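Local coordinates for conserved protein (Methanosarcina mazei, PDB 2NR4) that binds flavin mononucleotide and belongs to an FMN-binding family, although the reaction it may serve is unknown, at residues F92-D104 / P111-E123. Residues are numbered along the deposited sequence; the frame is centred on the assembly and turned at random.
Sequences FSDLVPSEFEYVD and PVLKEAIAWVVFE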
loop_
_atom_site.group_PDB
_atom_site.type_symbol
_atom_site.label_atom_id
_atom_site.label_comp_id
_atom_site.label_asym_id
_atom_site.label_seq_id
_atom_site.Cartn_x
_atom_site.Cartn_y
_atom_site.Cartn_z
ATOM N N PHE A 92 0.868 -13.409 14.317
ATOM C CA PHE A 92 1.640 -14.425 15.021
ATOM C C PHE A 92 1.467 -14.403 16.520
ATOM O O PHE A 92 2.060 -15.243 17.225
ATOM C CB PHE A 92 3.130 -14.284 14.701
ATOM C CG PHE A 92 3.450 -14.531 13.253
ATOM C CD1 PHE A 92 3.361 -15.817 12.712
ATOM C CD2 PHE A 92 3.809 -13.483 12.426
ATOM C CE1 PHE A 92 3.625 -16.037 11.349
ATOM C CE2 PHE A 92 4.066 -13.703 11.086
ATOM C CZ PHE A 92 3.986 -14.969 10.558
ATOM N N SER A 93 0.658 -13.470 17.010
ATOM C CA SER A 93 0.464 -13.302 18.454
ATOM C C SER A 93 -0.980 -13.005 18.777
ATOM O O SER A 93 -1.836 -13.018 17.912
ATOM C CB SER A 93 1.324 -12.157 19.002
ATOM O OG SER A 93 2.686 -12.315 18.667
ATOM N N ASP A 94 -1.233 -12.779 20.059
ATOM C CA ASP A 94 -2.521 -12.334 20.542
ATOM C C ASP A 94 -2.347 -10.866 20.933
ATOM O O ASP A 94 -1.484 -10.528 21.752
ATOM C CB ASP A 94 -2.951 -13.140 21.785
ATOM C CG ASP A 94 -2.965 -14.654 21.557
ATOM O OD1 ASP A 94 -4.070 -15.222 21.408
ATOM O OD2 ASP A 94 -1.883 -15.287 21.564
ATOM N N LEU A 95 -3.150 -9.985 20.360
ATOM C CA LEU A 95 -3.145 -8.607 20.828
ATOM C C LEU A 95 -3.820 -8.637 22.198
ATOM O O LEU A 95 -4.728 -9.423 22.435
ATOM C CB LEU A 95 -3.897 -7.682 19.883
ATOM C CG LEU A 95 -3.430 -7.491 18.436
ATOM C CD1 LEU A 95 -4.062 -6.232 17.873
ATOM C CD2 LEU A 95 -1.926 -7.388 18.308
ATOM N N VAL A 96 -3.346 -7.808 23.106
ATOM C CA VAL A 96 -3.913 -7.824 24.450
ATOM C C VAL A 96 -5.244 -7.050 24.467
ATOM O O VAL A 96 -5.464 -6.149 23.631
ATOM C CB VAL A 96 -2.876 -7.406 25.507
ATOM C CG1 VAL A 96 -1.831 -8.509 25.657
ATOM C CG2 VAL A 96 -2.219 -6.145 25.151
ATOM N N PRO A 97 -6.174 -7.441 25.362
ATOM C CA PRO A 97 -7.451 -6.736 25.399
ATOM C C PRO A 97 -7.368 -5.216 25.505
ATOM O O PRO A 97 -8.304 -4.552 25.035
ATOM C CB PRO A 97 -8.173 -7.368 26.628
ATOM C CG PRO A 97 -7.544 -8.756 26.716
ATOM C CD PRO A 97 -6.125 -8.548 26.350
ATOM N N SER A 98 -6.265 -4.659 26.027
ATOM C CA SER A 98 -6.112 -3.179 26.122
ATOM C C SER A 98 -5.921 -2.469 24.774
ATOM O O SER A 98 -5.975 -1.235 24.685
ATOM C CB SER A 98 -4.995 -2.747 27.086
ATOM O OG SER A 98 -3.791 -3.485 26.924
ATOM N N GLU A 99 -5.709 -3.259 23.730
ATOM C CA GLU A 99 -5.491 -2.717 22.388
ATOM C C GLU A 99 -6.802 -2.487 21.648
ATOM O O GLU A 99 -6.822 -1.981 20.523
ATOM C CB GLU A 99 -4.576 -3.687 21.621
ATOM C CG GLU A 99 -3.249 -3.872 22.344
ATOM C CD GLU A 99 -2.216 -4.622 21.548
ATOM O OE1 GLU A 99 -1.739 -5.678 22.019
ATOM O OE2 GLU A 99 -1.861 -4.136 20.454
ATOM N N PHE A 100 -7.900 -2.896 22.264
ATOM C CA PHE A 100 -9.208 -2.808 21.667
ATOM C C PHE A 100 -10.062 -1.785 22.408
ATOM O O PHE A 100 -9.821 -1.497 23.599
ATOM C CB PHE A 100 -9.922 -4.149 21.759
ATOM C CG PHE A 100 -9.212 -5.269 21.053
ATOM C CD1 PHE A 100 -9.561 -5.616 19.750
ATOM C CD2 PHE A 100 -8.190 -5.983 21.699
ATOM C CE1 PHE A 100 -8.914 -6.680 19.098
ATOM C CE2 PHE A 100 -7.515 -7.065 21.052
ATOM C CZ PHE A 100 -7.894 -7.402 19.738
ATOM N N GLU A 101 -11.080 -1.295 21.716
ATOM C CA GLU A 101 -12.109 -0.479 22.321
ATOM C C GLU A 101 -13.463 -0.953 21.825
ATOM O O GLU A 101 -13.549 -1.671 20.805
ATOM C CB GLU A 101 -11.852 1.015 22.064
ATOM C CG GLU A 101 -12.138 1.538 20.658
ATOM C CD GLU A 101 -11.738 3.022 20.510
ATOM O OE1 GLU A 101 -11.456 3.684 21.551
ATOM O OE2 GLU A 101 -11.710 3.533 19.368
ATOM N N TYR A 102 -14.522 -0.592 22.553
ATOM C CA TYR A 102 -15.867 -1.059 22.224
ATOM C C TYR A 102 -16.742 0.025 21.609
ATOM O O TYR A 102 -16.780 1.175 22.061
ATOM C CB TYR A 102 -16.530 -1.798 23.425
ATOM C CG TYR A 102 -15.740 -3.025 23.739
ATOM C CD1 TYR A 102 -16.192 -4.297 23.404
ATOM C CD2 TYR A 102 -14.472 -2.893 24.276
ATOM C CE1 TYR A 102 -15.383 -5.420 23.666
ATOM C CE2 TYR A 102 -13.674 -3.980 24.524
ATOM C CZ TYR A 102 -14.120 -5.227 24.215
ATOM O OH TYR A 102 -13.247 -6.255 24.485
ATOM N N VAL A 103 -17.416 -0.350 20.535
ATOM C CA VAL A 103 -18.290 0.535 19.817
ATOM C C VAL A 103 -19.615 -0.206 19.641
ATOM O O VAL A 103 -19.670 -1.403 19.829
ATOM C CB VAL A 103 -17.633 0.880 18.452
ATOM C CG1 VAL A 103 -16.315 1.573 18.688
ATOM C CG2 VAL A 103 -17.422 -0.401 17.620
ATOM N N ASP A 104 -20.681 0.502 19.268
ATOM C CA ASP A 104 -22.013 -0.098 19.134
ATOM C C ASP A 104 -22.230 -1.192 18.071
ATOM O O ASP A 104 -21.769 -1.072 16.935
ATOM C CB ASP A 104 -23.043 1.008 18.950
ATOM C CG ASP A 104 -23.268 1.783 20.222
ATOM O OD1 ASP A 104 -23.465 1.141 21.291
ATOM O OD2 ASP A 104 -23.220 3.031 20.142
ATOM N N PRO A 111 -15.652 -5.214 19.810
ATOM C CA PRO A 111 -14.282 -4.732 19.849
ATOM C C PRO A 111 -13.750 -4.302 18.457
ATOM O O PRO A 111 -13.917 -5.051 17.475
ATOM C CB PRO A 111 -13.511 -5.968 20.288
ATOM C CG PRO A 111 -14.301 -7.112 19.791
ATOM C CD PRO A 111 -15.717 -6.677 19.968
ATOM N N VAL A 112 -13.128 -3.133 18.409
ATOM C CA VAL A 112 -12.325 -2.698 17.227
ATOM C C VAL A 112 -10.952 -2.308 17.755
ATOM O O VAL A 112 -10.797 -2.135 18.968
ATOM C CB VAL A 112 -13.007 -1.557 16.456
ATOM C CG1 VAL A 112 -14.357 -2.015 15.873
ATOM C CG2 VAL A 112 -13.172 -0.281 17.312
ATOM N N LEU A 113 -9.950 -2.200 16.883
ATOM C CA LEU A 113 -8.627 -1.767 17.326
ATOM C C LEU A 113 -8.583 -0.277 17.636
ATOM O O LEU A 113 -9.082 0.538 16.867
ATOM C CB LEU A 113 -7.552 -2.105 16.296
ATOM C CG LEU A 113 -7.408 -3.605 16.017
ATOM C CD1 LEU A 113 -6.358 -3.818 14.901
ATOM C CD2 LEU A 113 -6.975 -4.340 17.268
ATOM N N LYS A 114 -7.958 0.069 18.760
ATOM C CA LYS A 114 -7.787 1.479 19.124
ATOM C C LYS A 114 -6.917 2.212 18.107
ATOM O O LYS A 114 -7.112 3.410 17.888
ATOM C CB LYS A 114 -7.144 1.592 20.488
ATOM C CG LYS A 114 -8.109 1.231 21.605
ATOM C CD LYS A 114 -7.354 1.143 22.935
ATOM C CE LYS A 114 -7.066 2.501 23.473
ATOM N NZ LYS A 114 -7.248 2.385 24.966
ATOM N N GLU A 115 -5.988 1.470 17.509
ATOM C CA GLU A 115 -5.065 2.013 16.519
ATOM C C GLU A 115 -5.591 1.886 15.075
ATOM O O GLU A 115 -4.874 2.201 14.130
ATOM C CB GLU A 115 -3.695 1.358 16.657
ATOM C CG GLU A 115 -2.929 1.734 17.952
ATOM C CD GLU A 115 -2.802 3.245 18.198
ATOM O OE1 GLU A 115 -2.582 4.028 17.235
ATOM O OE2 GLU A 115 -2.908 3.660 19.377
ATOM N N ALA A 116 -6.836 1.456 14.903
ATOM C CA ALA A 116 -7.445 1.460 13.565
ATOM C C ALA A 116 -7.562 2.867 12.966
ATOM O O ALA A 116 -7.924 3.838 13.644
ATOM C CB ALA A 116 -8.810 0.802 13.590
ATOM N N ILE A 117 -7.255 2.977 11.680
ATOM C CA ILE A 117 -7.509 4.212 10.961
ATOM C C ILE A 117 -9.015 4.412 10.780
ATOM O O ILE A 117 -9.550 5.488 11.030
ATOM C CB ILE A 117 -6.797 4.177 9.574
ATOM C CG1 ILE A 117 -5.275 3.878 9.722
ATOM C CG2 ILE A 117 -7.087 5.443 8.800
ATOM C CD1 ILE A 117 -4.502 4.934 10.408
ATOM N N ALA A 118 -9.682 3.366 10.303
ATOM C CA ALA A 118 -11.114 3.325 10.105
ATOM C C ALA A 118 -11.611 1.905 10.404
ATOM O O ALA A 118 -10.912 0.898 10.090
ATOM C CB ALA A 118 -11.449 3.715 8.648
ATOM N N TRP A 119 -12.813 1.796 10.982
ATOM C CA TRP A 119 -13.389 0.468 11.315
ATOM C C TRP A 119 -14.814 0.361 10.808
ATOM O O TRP A 119 -15.522 1.394 10.678
ATOM C CB TRP A 119 -13.275 0.161 12.840
ATOM C CG TRP A 119 -13.876 1.224 13.706
ATOM C CD1 TRP A 119 -13.211 2.262 14.316
ATOM C CD2 TRP A 119 -15.272 1.395 14.021
ATOM N NE1 TRP A 119 -14.127 3.064 15.014
ATOM C CE2 TRP A 119 -15.385 2.548 14.846
ATOM C CE3 TRP A 119 -16.434 0.668 13.711
ATOM C CZ2 TRP A 119 -16.621 2.998 15.346
ATOM C CZ3 TRP A 119 -17.655 1.117 14.202
ATOM C CH2 TRP A 119 -17.736 2.288 14.995
ATOM N N VAL A 120 -15.231 -0.856 10.483
ATOM C CA VAL A 120 -16.632 -1.133 10.143
ATOM C C VAL A 120 -17.013 -2.393 10.893
ATOM O O VAL A 120 -16.331 -3.422 10.772
ATOM C CB VAL A 120 -16.858 -1.364 8.619
ATOM C CG1 VAL A 120 -18.369 -1.579 8.316
ATOM C CG2 VAL A 120 -16.289 -0.178 7.786
ATOM N N VAL A 121 -18.087 -2.330 11.672
ATOM C CA VAL A 121 -18.632 -3.537 12.273
ATOM C C VAL A 121 -19.637 -4.177 11.300
ATOM O O VAL A 121 -20.605 -3.534 10.863
ATOM C CB VAL A 121 -19.310 -3.247 13.673
ATOM C CG1 VAL A 121 -19.803 -4.567 14.260
ATOM C CG2 VAL A 121 -18.324 -2.573 14.594
ATOM N N PHE A 122 -19.436 -5.453 10.997
ATOM C CA PHE A 122 -20.345 -6.175 10.086
ATOM C C PHE A 122 -21.048 -7.339 10.775
ATOM O O PHE A 122 -20.410 -8.080 11.530
ATOM C CB PHE A 122 -19.567 -6.818 8.947
ATOM C CG PHE A 122 -18.847 -5.849 8.033
ATOM C CD1 PHE A 122 -19.520 -5.247 6.955
ATOM C CD2 PHE A 122 -17.473 -5.640 8.182
ATOM C CE1 PHE A 122 -18.816 -4.413 6.049
ATOM C CE2 PHE A 122 -16.786 -4.795 7.322
ATOM C CZ PHE A 122 -17.473 -4.186 6.240
ATOM N N GLU A 123 -22.322 -7.541 10.438
ATOM C CA GLU A 123 -22.998 -8.815 10.645
ATOM C C GLU A 123 -22.580 -9.744 9.492
ATOM O O GLU A 123 -22.634 -9.368 8.331
ATOM C CB GLU A 123 -24.540 -8.649 10.627
ATOM C CG GLU A 123 -25.247 -10.020 10.670
ATOM C CD GLU A 123 -26.753 -9.909 10.906
ATOM O OE1 GLU A 123 -27.248 -8.756 11.008
ATOM O OE2 GLU A 123 -27.406 -10.986 10.987
HETATM O O HOH W 1 -5.096 -1.181 18.573
HETATM O O HOH W 2 -9.230 4.959 18.875
HETATM O O HOH W 3 -11.235 2.534 17.128
#
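Glu99 O is gripped twice: Lys114 N donates to it over 2.9 Å with an N-H...O angle of 177°, and a water that also accepts from Glu115 N gives it a second proton at 2.7 Å from Glu99 O. Two residues on, Glu101 and Val112 form a hydrogen-bonded pair, N to O in both directions, with Val112 N 2.8 Å from Glu101 O. Phe100 with Leu113 and Tyr102 with Pro111 are the non-hydrogen-bonded pairs beside it, which defines strands 100-103 and 110-113 as a two-stranded antiparallel hairpin. It lies against the barrel of this FMN-binding domain, into which the chain passes through a type I turn, Leu113 to Ala116, and strand 118-130.

Val103 connects hairpin and barrel. Its CG2, between backbone N and carbonyl carbon because chi1 is -61°, sits over the six-membered ring of Trp119, 3.9 Å from the centroid and 20° off the normal, a CH-pi contact. CG1 lies over the same face, offset toward the rim, 3.6 Å from Trp119 CZ2. Val112 CG2 also lies over a face of the Trp119 ring, and Val121 CG2 meets Val103 CG2. An alanine in place of Trp119 would probably leave Val103 without the aromatic surface it packs on and open a gap between hairpin and barrel.

Next to the flavin-binding region, Leu113 CD2 lies 3.5 Å from Leu95 CD1 and packs alongside the ring of Phe100, a side chain about 6 Å from that of Asn43, a residue of the FMN-binding site. On the face that carries Glu101 and Val112, Glu101 OE2 receives two waters that also donate to Leu113 O and Lys114 O. Its carboxylate is thus linked to the turn through solvent, while Glu101 OE1 and Lys114 NZ stay 5.6 Å apart.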